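Local coordinates for protein DMATS type aromatic prenyltransferase (Micromonospora olivasterospora, PDB 6ZRY) that binds tryptophan and probably transfers a dimethylallyl group to its indole ring, inside a barrel of antiparallel strands ringed by helices, at residues G12-L17 and V61-A66; V54-T59 and P279-V284; K154-S159 and G192-F197; T316-R321 and Y350-P355. All coordinates share one frame; numbering follows the deposited sequence.

Contact 1. Residues G12-L17 and V61-A66; sequences GQLARL and VEFSIA. With TRP (tryptophan), chain C.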
# COMPACT_ATOMS: atom_id res chain seq x y z
N GLY A 12 15.39 11.74 -6.46
CA GLY A 12 15.82 11.38 -7.83
C GLY A 12 14.93 10.31 -8.43
O GLY A 12 14.55 10.43 -9.57
N GLN A 13 14.63 9.27 -7.66
CA GLN A 13 13.70 8.20 -8.07
C GLN A 13 12.35 8.81 -8.45
O GLN A 13 11.84 8.50 -9.53
CB GLN A 13 13.60 7.16 -6.96
CG GLN A 13 14.87 6.38 -6.74
CD GLN A 13 14.83 5.49 -5.53
OE1 GLN A 13 14.38 5.89 -4.46
NE2 GLN A 13 15.31 4.27 -5.68
N LEU A 14 11.77 9.64 -7.59
CA LEU A 14 10.43 10.23 -7.85
C LEU A 14 10.47 11.11 -9.12
O LEU A 14 9.53 11.06 -9.89
CB LEU A 14 9.95 11.04 -6.66
CG LEU A 14 8.58 11.68 -6.83
CD1 LEU A 14 7.55 10.64 -7.17
CD2 LEU A 14 8.16 12.45 -5.58
N ALA A 15 11.49 11.93 -9.27
CA ALA A 15 11.64 12.85 -10.43
C ALA A 15 11.60 12.03 -11.73
O ALA A 15 10.85 12.39 -12.65
CB ALA A 15 12.91 13.65 -10.30
N ARG A 16 12.33 10.92 -11.78
CA ARG A 16 12.39 10.04 -12.97
C ARG A 16 11.04 9.33 -13.13
O ARG A 16 10.56 9.23 -14.29
CB ARG A 16 13.59 9.11 -12.87
CG ARG A 16 14.94 9.81 -12.99
CD ARG A 16 16.08 8.82 -13.05
NE ARG A 16 16.20 8.06 -11.82
CZ ARG A 16 16.96 8.40 -10.75
NH1 ARG A 16 16.97 7.63 -9.67
NH2 ARG A 16 17.70 9.51 -10.78
N LEU A 17 10.40 8.89 -12.05
CA LEU A 17 9.12 8.15 -12.15
C LEU A 17 8.02 9.09 -12.71
O LEU A 17 7.10 8.59 -13.44
CB LEU A 17 8.73 7.65 -10.76
CG LEU A 17 9.38 6.35 -10.32
CD1 LEU A 17 9.01 6.06 -8.87
CD2 LEU A 17 8.93 5.19 -11.21
N VAL A 61 9.40 4.87 2.76
CA VAL A 61 8.66 5.21 1.52
C VAL A 61 8.73 3.99 0.58
O VAL A 61 9.80 3.31 0.55
CB VAL A 61 9.22 6.50 0.86
CG1 VAL A 61 9.02 6.51 -0.65
CG2 VAL A 61 8.63 7.76 1.50
N GLU A 62 7.63 3.72 -0.13
CA GLU A 62 7.56 2.70 -1.22
C GLU A 62 6.82 3.34 -2.39
O GLU A 62 5.80 4.00 -2.16
CB GLU A 62 6.84 1.45 -0.75
CG GLU A 62 6.75 0.39 -1.83
CD GLU A 62 6.07 -0.89 -1.38
OE1 GLU A 62 6.77 -1.83 -0.94
OE2 GLU A 62 4.84 -0.92 -1.44
N PHE A 63 7.33 3.18 -3.60
CA PHE A 63 6.72 3.70 -4.83
C PHE A 63 5.81 2.63 -5.41
O PHE A 63 6.01 1.47 -5.12
CB PHE A 63 7.80 4.05 -5.84
CG PHE A 63 8.78 5.09 -5.37
CD1 PHE A 63 8.39 6.42 -5.22
CD2 PHE A 63 10.08 4.74 -5.05
CE1 PHE A 63 9.29 7.39 -4.79
CE2 PHE A 63 10.98 5.71 -4.62
CZ PHE A 63 10.59 7.03 -4.49
N SER A 64 4.84 3.03 -6.22
CA SER A 64 4.09 2.09 -7.07
C SER A 64 3.60 2.79 -8.31
O SER A 64 3.45 4.05 -8.29
CB SER A 64 2.93 1.44 -6.30
OG SER A 64 2.01 2.40 -5.82
N ILE A 65 3.40 2.01 -9.35
CA ILE A 65 2.83 2.47 -10.62
C ILE A 65 1.65 1.56 -10.96
O ILE A 65 1.80 0.36 -10.94
CB ILE A 65 3.92 2.60 -11.70
CG1 ILE A 65 3.32 3.07 -13.02
CG2 ILE A 65 4.74 1.34 -11.84
CD1 ILE A 65 4.34 3.76 -13.91
N ALA A 66 0.50 2.18 -11.15
CA ALA A 66 -0.78 1.53 -11.46
C ALA A 66 -1.07 1.75 -12.93
O ALA A 66 -1.21 2.90 -13.34
CB ALA A 66 -1.87 2.08 -10.57
N TRP C . 6.31 -3.64 3.57
CA TRP C . 5.04 -4.06 4.26
C TRP C . 4.66 -5.47 3.80
O TRP C . 3.78 -6.10 4.42
CB TRP C . 3.90 -3.05 4.00
CG TRP C . 3.49 -2.91 2.57
CD1 TRP C . 4.08 -2.12 1.62
CD2 TRP C . 2.39 -3.56 1.92
NE1 TRP C . 3.42 -2.25 0.42
CE2 TRP C . 2.37 -3.12 0.58
CE3 TRP C . 1.40 -4.47 2.34
CZ2 TRP C . 1.42 -3.56 -0.34
CZ3 TRP C . 0.46 -4.90 1.43
CH2 TRP C . 0.47 -4.45 0.11
OXT TRP C . 5.22 -6.00 2.82

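Contact 2. Residues V54-T59 and P279-V284; sequences VSDDHT and PIRSYV. With TRP (tryptophan), chain C.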
# COMPACT_ATOMS: atom_id res chain seq x y z
N VAL A 54 7.31 0.13 6.38
CA VAL A 54 6.89 0.53 5.00
C VAL A 54 7.61 -0.37 3.97
O VAL A 54 6.99 -0.75 2.97
CB VAL A 54 7.13 2.02 4.71
CG1 VAL A 54 6.88 2.38 3.24
CG2 VAL A 54 6.27 2.90 5.59
N SER A 55 8.87 -0.72 4.21
CA SER A 55 9.71 -1.52 3.28
C SER A 55 10.66 -2.41 4.08
O SER A 55 10.88 -2.14 5.26
CB SER A 55 10.46 -0.65 2.32
OG SER A 55 11.50 0.09 3.01
N ASP A 56 11.15 -3.47 3.44
CA ASP A 56 12.00 -4.52 4.06
C ASP A 56 13.30 -3.89 4.59
O ASP A 56 13.77 -4.35 5.64
CB ASP A 56 12.34 -5.65 3.08
CG ASP A 56 11.18 -6.60 2.79
OD1 ASP A 56 10.07 -6.43 3.36
OD2 ASP A 56 11.37 -7.50 1.96
N ASP A 57 13.88 -2.90 3.88
CA ASP A 57 15.16 -2.29 4.29
C ASP A 57 14.91 -1.08 5.21
O ASP A 57 15.89 -0.45 5.59
CB ASP A 57 16.06 -1.96 3.09
CG ASP A 57 15.68 -0.74 2.27
OD1 ASP A 57 14.56 -0.23 2.42
OD2 ASP A 57 16.54 -0.29 1.49
N HIS A 58 13.64 -0.83 5.58
CA HIS A 58 13.19 0.20 6.55
C HIS A 58 13.26 1.61 5.95
O HIS A 58 13.11 2.59 6.72
CB HIS A 58 13.97 0.07 7.86
CG HIS A 58 13.80 -1.27 8.48
ND1 HIS A 58 12.56 -1.81 8.71
CD2 HIS A 58 14.70 -2.19 8.89
CE1 HIS A 58 12.71 -3.01 9.26
NE2 HIS A 58 13.99 -3.25 9.39
N THR A 59 13.43 1.74 4.64
CA THR A 59 13.15 3.00 3.95
C THR A 59 11.70 3.35 4.27
O THR A 59 10.84 2.50 4.08
CB THR A 59 13.39 2.92 2.44
OG1 THR A 59 14.71 2.43 2.15
CG2 THR A 59 13.23 4.28 1.81
N PRO A 279 3.00 -10.66 -2.70
CA PRO A 279 4.36 -10.20 -2.35
C PRO A 279 5.37 -11.04 -3.13
O PRO A 279 6.08 -11.90 -2.57
CB PRO A 279 4.39 -10.44 -0.85
CG PRO A 279 3.57 -11.71 -0.69
CD PRO A 279 2.45 -11.58 -1.69
N ILE A 280 5.46 -10.71 -4.41
CA ILE A 280 6.18 -11.48 -5.45
C ILE A 280 7.64 -11.65 -5.07
O ILE A 280 8.19 -12.69 -5.39
CB ILE A 280 5.99 -10.82 -6.82
CG1 ILE A 280 6.64 -11.67 -7.92
CG2 ILE A 280 6.48 -9.39 -6.83
CD1 ILE A 280 6.12 -11.40 -9.28
N ARG A 281 8.24 -10.69 -4.34
CA ARG A 281 9.66 -10.76 -3.91
C ARG A 281 9.92 -12.04 -3.12
O ARG A 281 11.09 -12.49 -3.08
CB ARG A 281 10.04 -9.56 -3.04
CG ARG A 281 9.33 -9.50 -1.68
CD ARG A 281 9.71 -8.18 -1.05
NE ARG A 281 9.26 -7.91 0.29
CZ ARG A 281 8.01 -7.60 0.65
NH1 ARG A 281 7.01 -7.60 -0.20
NH2 ARG A 281 7.78 -7.29 1.92
N SER A 282 8.90 -12.62 -2.51
CA SER A 282 9.04 -13.84 -1.65
C SER A 282 9.03 -15.12 -2.51
O SER A 282 9.37 -16.17 -1.98
CB SER A 282 7.95 -13.85 -0.61
OG SER A 282 8.13 -14.87 0.34
N TYR A 283 8.68 -15.03 -3.79
CA TYR A 283 8.37 -16.21 -4.64
C TYR A 283 9.20 -16.22 -5.92
O TYR A 283 8.83 -16.96 -6.83
CB TYR A 283 6.85 -16.23 -4.87
CG TYR A 283 6.10 -16.37 -3.57
CD1 TYR A 283 6.05 -17.59 -2.92
CD2 TYR A 283 5.55 -15.26 -2.93
CE1 TYR A 283 5.39 -17.73 -1.71
CE2 TYR A 283 4.90 -15.39 -1.71
CZ TYR A 283 4.82 -16.62 -1.09
OH TYR A 283 4.19 -16.76 0.12
N VAL A 284 10.29 -15.48 -5.95
CA VAL A 284 11.20 -15.40 -7.13
C VAL A 284 12.65 -15.56 -6.66
O VAL A 284 12.91 -15.40 -5.46
CB VAL A 284 11.02 -14.07 -7.88
CG1 VAL A 284 9.64 -13.93 -8.50
CG2 VAL A 284 11.33 -12.87 -6.97
N TRP C . 6.31 -3.64 3.57
CA TRP C . 5.04 -4.06 4.26
C TRP C . 4.66 -5.47 3.80
O TRP C . 3.78 -6.10 4.42
CB TRP C . 3.90 -3.05 4.00
CG TRP C . 3.49 -2.91 2.57
CD1 TRP C . 4.08 -2.12 1.62
CD2 TRP C . 2.39 -3.56 1.92
NE1 TRP C . 3.42 -2.25 0.42
CE2 TRP C . 2.37 -3.12 0.58
CE3 TRP C . 1.40 -4.47 2.34
CZ2 TRP C . 1.42 -3.56 -0.34
CZ3 TRP C . 0.46 -4.90 1.43
CH2 TRP C . 0.47 -4.45 0.11
OXT TRP C . 5.22 -6.00 2.82

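Contact 3. Residues K154-S159 and G192-F197; sequences KGVERS and GDRLTF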
# COMPACT_ATOMS: atom_id res chain seq x y z
N LYS A 154 -4.80 -0.64 18.93
CA LYS A 154 -5.18 -0.90 20.34
C LYS A 154 -5.05 -2.40 20.64
O LYS A 154 -5.65 -2.86 21.62
CB LYS A 154 -6.59 -0.37 20.61
CG LYS A 154 -6.73 1.13 20.46
CD LYS A 154 -8.04 1.64 20.96
CE LYS A 154 -8.06 3.14 21.15
NZ LYS A 154 -9.39 3.63 21.60
N GLY A 155 -4.27 -3.12 19.82
CA GLY A 155 -4.01 -4.56 19.96
C GLY A 155 -4.82 -5.38 18.95
O GLY A 155 -5.86 -4.91 18.49
N VAL A 156 -4.36 -6.58 18.65
CA VAL A 156 -4.98 -7.46 17.62
C VAL A 156 -6.39 -7.87 18.09
O VAL A 156 -7.29 -7.91 17.27
CB VAL A 156 -4.07 -8.66 17.32
CG1 VAL A 156 -4.67 -9.56 16.25
CG2 VAL A 156 -2.67 -8.22 16.88
N GLU A 157 -6.59 -8.11 19.39
CA GLU A 157 -7.88 -8.61 19.95
C GLU A 157 -8.99 -7.57 19.71
O GLU A 157 -10.13 -7.98 19.45
CB GLU A 157 -7.75 -8.90 21.45
N ARG A 158 -8.67 -6.30 19.81
CA ARG A 158 -9.64 -5.18 19.72
C ARG A 158 -9.91 -4.77 18.27
O ARG A 158 -10.82 -3.98 18.07
CB ARG A 158 -9.12 -3.98 20.51
CG ARG A 158 -8.92 -4.29 21.99
CD ARG A 158 -8.63 -3.05 22.81
NE ARG A 158 -9.78 -2.15 22.80
CZ ARG A 158 -9.79 -0.92 23.30
NH1 ARG A 158 -8.71 -0.41 23.88
NH2 ARG A 158 -10.89 -0.19 23.22
N SER A 159 -9.14 -5.28 17.30
CA SER A 159 -9.20 -4.79 15.89
C SER A 159 -10.57 -5.02 15.27
O SER A 159 -11.09 -4.11 14.64
CB SER A 159 -8.04 -5.31 15.01
OG SER A 159 -7.98 -6.72 14.91
N GLY A 192 -5.07 -16.14 11.64
CA GLY A 192 -4.61 -16.28 10.26
C GLY A 192 -5.05 -15.10 9.39
O GLY A 192 -4.33 -14.78 8.47
N ASP A 193 -6.22 -14.51 9.68
CA ASP A 193 -6.80 -13.39 8.89
C ASP A 193 -6.77 -12.11 9.73
O ASP A 193 -7.55 -11.96 10.66
CB ASP A 193 -8.21 -13.72 8.42
CG ASP A 193 -8.27 -14.80 7.35
OD1 ASP A 193 -7.25 -15.05 6.67
OD2 ASP A 193 -9.35 -15.37 7.19
N ARG A 194 -5.87 -11.20 9.39
CA ARG A 194 -5.48 -10.04 10.22
C ARG A 194 -5.99 -8.78 9.53
O ARG A 194 -5.83 -8.67 8.31
CB ARG A 194 -3.97 -10.04 10.42
CG ARG A 194 -3.46 -11.21 11.28
CD ARG A 194 -3.40 -10.93 12.75
NE ARG A 194 -2.53 -9.82 13.08
CZ ARG A 194 -1.22 -9.90 13.26
NH1 ARG A 194 -0.58 -11.06 13.15
NH2 ARG A 194 -0.54 -8.80 13.54
N LEU A 195 -6.59 -7.88 10.27
CA LEU A 195 -7.03 -6.55 9.76
C LEU A 195 -5.82 -5.60 9.75
O LEU A 195 -5.35 -5.15 10.83
CB LEU A 195 -8.17 -6.04 10.64
CG LEU A 195 -9.40 -6.95 10.70
CD1 LEU A 195 -10.24 -6.65 11.93
CD2 LEU A 195 -10.22 -6.85 9.45
N THR A 196 -5.30 -5.31 8.57
CA THR A 196 -3.95 -4.74 8.41
C THR A 196 -4.02 -3.24 8.16
O THR A 196 -3.21 -2.51 8.72
CB THR A 196 -3.18 -5.47 7.31
OG1 THR A 196 -3.12 -6.84 7.71
CG2 THR A 196 -1.78 -4.90 7.14
N PHE A 197 -4.91 -2.79 7.28
CA PHE A 197 -5.06 -1.35 6.99
C PHE A 197 -6.54 -0.98 6.93
O PHE A 197 -7.32 -1.72 6.34
CB PHE A 197 -4.46 -0.91 5.64
CG PHE A 197 -2.98 -1.17 5.47
CD1 PHE A 197 -2.06 -0.57 6.30
CD2 PHE A 197 -2.53 -1.96 4.43
CE1 PHE A 197 -0.70 -0.76 6.11
CE2 PHE A 197 -1.17 -2.16 4.24
CZ PHE A 197 -0.25 -1.56 5.08
O HOH W 1 -6.46 -8.27 13.07

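Contact 4. Residues T316-R321 and Y350-P355; sequences TPRPLR and YRVSPP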
# COMPACT_ATOMS: atom_id res chain seq x y z
N THR A 316 16.05 2.27 -10.28
CA THR A 316 17.43 1.82 -10.10
C THR A 316 17.99 1.34 -11.42
O THR A 316 17.30 0.64 -12.19
CB THR A 316 17.52 0.73 -9.03
OG1 THR A 316 18.90 0.36 -8.91
CG2 THR A 316 16.69 -0.50 -9.35
N PRO A 317 19.28 1.64 -11.69
CA PRO A 317 19.95 1.10 -12.87
C PRO A 317 20.62 -0.25 -12.63
O PRO A 317 21.25 -0.76 -13.53
CB PRO A 317 21.00 2.21 -13.10
CG PRO A 317 21.43 2.57 -11.74
CD PRO A 317 20.16 2.52 -10.91
N ARG A 318 20.49 -0.82 -11.44
CA ARG A 318 21.22 -2.06 -11.09
C ARG A 318 20.72 -3.21 -11.97
O ARG A 318 19.59 -3.16 -12.46
CB ARG A 318 21.04 -2.44 -9.63
CG ARG A 318 19.67 -2.97 -9.26
CD ARG A 318 19.87 -3.73 -7.97
NE ARG A 318 18.66 -4.07 -7.25
CZ ARG A 318 17.94 -5.17 -7.48
NH1 ARG A 318 18.25 -5.98 -8.48
NH2 ARG A 318 16.89 -5.44 -6.71
N PRO A 319 21.55 -4.23 -12.23
CA PRO A 319 21.09 -5.42 -12.94
C PRO A 319 19.97 -6.06 -12.12
O PRO A 319 20.12 -6.14 -10.93
CB PRO A 319 22.33 -6.33 -12.97
CG PRO A 319 23.49 -5.34 -12.90
CD PRO A 319 23.00 -4.28 -11.92
N LEU A 320 18.88 -6.45 -12.75
CA LEU A 320 17.72 -7.01 -12.01
C LEU A 320 18.11 -8.35 -11.39
O LEU A 320 17.65 -8.65 -10.28
CB LEU A 320 16.53 -7.13 -12.95
CG LEU A 320 16.00 -5.81 -13.46
CD1 LEU A 320 14.76 -6.03 -14.25
CD2 LEU A 320 15.73 -4.85 -12.31
N ARG A 321 18.99 -9.11 -12.06
CA ARG A 321 19.51 -10.40 -11.54
C ARG A 321 20.26 -10.25 -10.22
O ARG A 321 20.39 -11.24 -9.54
CB ARG A 321 20.45 -11.03 -12.57
CG ARG A 321 19.70 -11.71 -13.69
CD ARG A 321 18.91 -12.92 -13.21
NE ARG A 321 18.41 -13.73 -14.33
CZ ARG A 321 17.43 -14.62 -14.24
NH1 ARG A 321 16.83 -14.85 -13.08
NH2 ARG A 321 17.06 -15.29 -15.31
N TYR A 350 18.68 1.57 1.65
CA TYR A 350 19.55 0.98 2.70
C TYR A 350 20.14 -0.35 2.30
O TYR A 350 21.27 -0.61 2.72
CB TYR A 350 18.79 0.85 4.01
CG TYR A 350 18.49 2.17 4.64
CD1 TYR A 350 19.52 2.98 5.08
CD2 TYR A 350 17.19 2.65 4.75
CE1 TYR A 350 19.28 4.22 5.63
CE2 TYR A 350 16.93 3.91 5.28
CZ TYR A 350 17.98 4.69 5.73
OH TYR A 350 17.73 5.90 6.28
N ARG A 351 19.39 -1.19 1.59
CA ARG A 351 19.81 -2.57 1.28
C ARG A 351 19.20 -3.01 -0.04
O ARG A 351 18.02 -2.64 -0.32
CB ARG A 351 19.40 -3.49 2.44
CG ARG A 351 19.99 -4.88 2.38
CD ARG A 351 19.87 -5.61 3.70
NE ARG A 351 20.53 -6.92 3.62
CZ ARG A 351 19.96 -8.06 3.19
NH1 ARG A 351 18.69 -8.08 2.79
NH2 ARG A 351 20.68 -9.17 3.16
N VAL A 352 19.98 -3.71 -0.85
CA VAL A 352 19.47 -4.53 -1.98
C VAL A 352 19.47 -5.96 -1.46
O VAL A 352 20.53 -6.44 -1.18
CB VAL A 352 20.33 -4.39 -3.24
CG1 VAL A 352 19.89 -5.32 -4.35
CG2 VAL A 352 20.35 -2.95 -3.71
N SER A 353 18.30 -6.58 -1.28
CA SER A 353 18.23 -7.98 -0.81
C SER A 353 18.90 -8.86 -1.86
O SER A 353 18.66 -8.67 -3.05
CB SER A 353 16.83 -8.42 -0.54
OG SER A 353 16.27 -7.65 0.50
N PRO A 354 19.74 -9.81 -1.47
CA PRO A 354 20.44 -10.64 -2.45
C PRO A 354 19.53 -11.65 -3.16
O PRO A 354 18.52 -12.09 -2.61
CB PRO A 354 21.47 -11.40 -1.59
CG PRO A 354 20.85 -11.46 -0.22
CD PRO A 354 20.08 -10.15 -0.07
N PRO A 355 19.90 -12.08 -4.39
CA PRO A 355 19.17 -13.12 -5.10
C PRO A 355 19.08 -14.39 -4.23
O PRO A 355 19.95 -14.57 -3.44
CB PRO A 355 19.98 -13.43 -6.37
CG PRO A 355 21.21 -12.50 -6.33
CD PRO A 355 21.11 -11.63 -5.09

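Contact 1. Residues G12-L17 and V61-A66
Leu17 and Phe63 carry the apolar part of this contact. The CD1 methyl of Leu17 lies over one face of the Phe63 ring in a CH-pi contact, 4.0 Å from the ring centroid and 27° off its normal. Phe63 has CG anti to its carbonyl carbon (chi1 -60°), which sends the ring out from the strand to the helix. Leu14 adds a looser touch, its CB 4.2 Å from Phe63 CE1.

The polar part comes from Gln13, whose carbonyl oxygen meets the rim of the same ring, OE1 standing 3.4 Å from Phe63 CE2 near the ring plane, with amide and ring almost perpendicular. OE1 is buried there and has no hydrogen-bonding partner, whereas NE2 of the same amide bonds to the backbone oxygens of Val315 and Ala347. On the other side of the strand, Glu62 OE2 accepts the indole N-H of the bound tryptophan, 2.7 Å from its NE1.

Helix segment 12-17 runs nearly parallel to strand segment 61-66 (10°), on the outside of the barrel. Leu14 also packs on Ile77 of strand 71-79 and Leu32 of helix 26-36, and Leu17 on Ala311 and Ala314 of helix 305-315.

Contact 2. Residues V54-T59 and P279-V284
Asp56 occupies the second position of a type I turn from Ser55 to His58, and Arg281 sits in a short 3-10 segment, with their CA atoms 10.4 Å apart, so the two loops meet through these side chains, the arginine spanning most of the gap. The two reach for each other from opposite directions. Arg281 grips the carboxylate side-on: NE binds Asp56 OD2 at 2.7 Å, close to the guanidinium plane, while NH2 binds Asp56 OD1 at 2.8 Å on its syn side. The salt bridge is not flat, for the two planes are 47° apart and NE comes to OD2 from above the carboxylate plane. With CG between backbone N and carbonyl carbon (chi1 66°), the extended Arg281 chain carries its head across to the opposite loop.

NH2 has a second acceptor, OXT of the bound tryptophan, 3.0 Å away at the guanidinium edge, and NH1 is held by the backbone oxygen of Ala328. Asp56 OD2 is shared with Arg256, and the two positive neighbours would probably keep the carboxylate ionised. The turn itself is braced by an Asx turn, Asp57 OD1 accepting from Thr59 N, and by Ser55 OG, which donates to Thr59 O at 2.7 Å on a lone pair.

Beside the carboxylate, on the same alpha carbon, the amino group of the tryptophan gives Val54 O a weak bond, and the ligand is also bonded to Gly53 O. Together the two loops form the polar end of the substrate pocket, a recognition site for the carboxylate and amino groups in an ABBA-barrel prenyltransferase.

Contact 3. Residues K154-S159 and G192-F197
Val156 and Arg194 touch at their side chains, which cross at about a right angle: CG1 of Val156 lies 3.8 Å from Arg194 NE, and CG2 approaches NH2. Beside them, Leu195 CD1 packs against Ser159, 3.7 Å from its OG. A water completes this first shell, donating to Ser159 OG and accepting from Leu195 N, 2.8 Å from each, so the strand's amide is tied to the loop indirectly.

Further out, Ser159 OG donates to Val156 O at 2.7 Å. That oxygen also takes the Ser159 backbone N-H, closing a type I turn from Val156 to Ser159 at the start of helix 159-170. The Arg194 chain bends at chi2 (-90°) and chi3, folding back, and NE pairs with Glu152 in a salt bridge. With an alanine at Val156, both methyls that meet Arg194 would go, which would probably open a gap beside the arginine chain and leave Glu152 to hold it with less packing.

Leu195 is enclosed further by Val163 of that helix and Leu214 of strand 209-220. Beyond it, Thr196 and Phe197 both face Tyr213 in a classic beta bulge, and Phe197 touches the bound tryptophan. Such layering, an outer helix start against a barrel strand that reaches the pocket farther along, is in keeping with the ABBA-barrel fold.

Contact 4. Residues T316-R321 and Y350-P355
With CG between its backbone N and carbonyl carbon (chi1 72°) and the chain extended as far as NE, Arg318 reaches across to Val352, whose CG1 is anti to its own backbone N (chi1 175°), which places that methyl on the arginine side. The loop that carries Arg318 leaves helix 305-315 through an ST turn, in which Thr316 OG1 accepts the Arg318 backbone N-H at 3.2 Å.

The side chains come from opposite directions, and the CG1 methyl of Val352 settles over one face of the guanidinium, 3.4 Å from Arg318 NE and 3.7 Å from its CZ. Polar bonds hold the same group by its edge. NH1 donates to two successive carbonyls of its own loop, Pro319 O at 3.1 Å and Leu320 O at 3.3 Å, both near the guanidinium plane, although the donor stands above the carbonyl plane of Leu320. NH2 forms salt bridges with Asp287 and Glu348, so the flat group is held from more than one direction and its rotation is probably restricted. A leucine in place of Arg318 would take away these nitrogens and would probably leave Asp287 and Glu348 without this positive partner and the methyl of Val352 without its flat platform.

Farther along, the two backbones run in similar directions, 19° apart between residues 318-321 and 352-355. Arg321 has its CB directed away from the other segment, its NH1 pairs with Asp286, and its backbone makes the contact: CG of the Pro355 ring lies 3.5 Å from Arg321 O.

In the fold
Contacts 1 and 3 join outer layer to barrel at places about 30 Å apart between centres, on opposite sides of the chain's centre, and both reach the one curled antiparallel sheet. Contact 2 lies about 16 Å from contact 1 between centres, and the two cross along the chain, since 54-59 falls between 12-17 and 61-66. They meet at Val54, and both touch the bound tryptophan. Contact 3 falls wholly between the two segments of contact 2, and contact 4 follows last. Asp57 links contacts 2 and 4, probably bonding the backbone of Tyr350 and Arg351, which connects the final loop to the pocket loop. Through contacts 1 and 2, tryptophan is held by parts of the chain far apart in sequence.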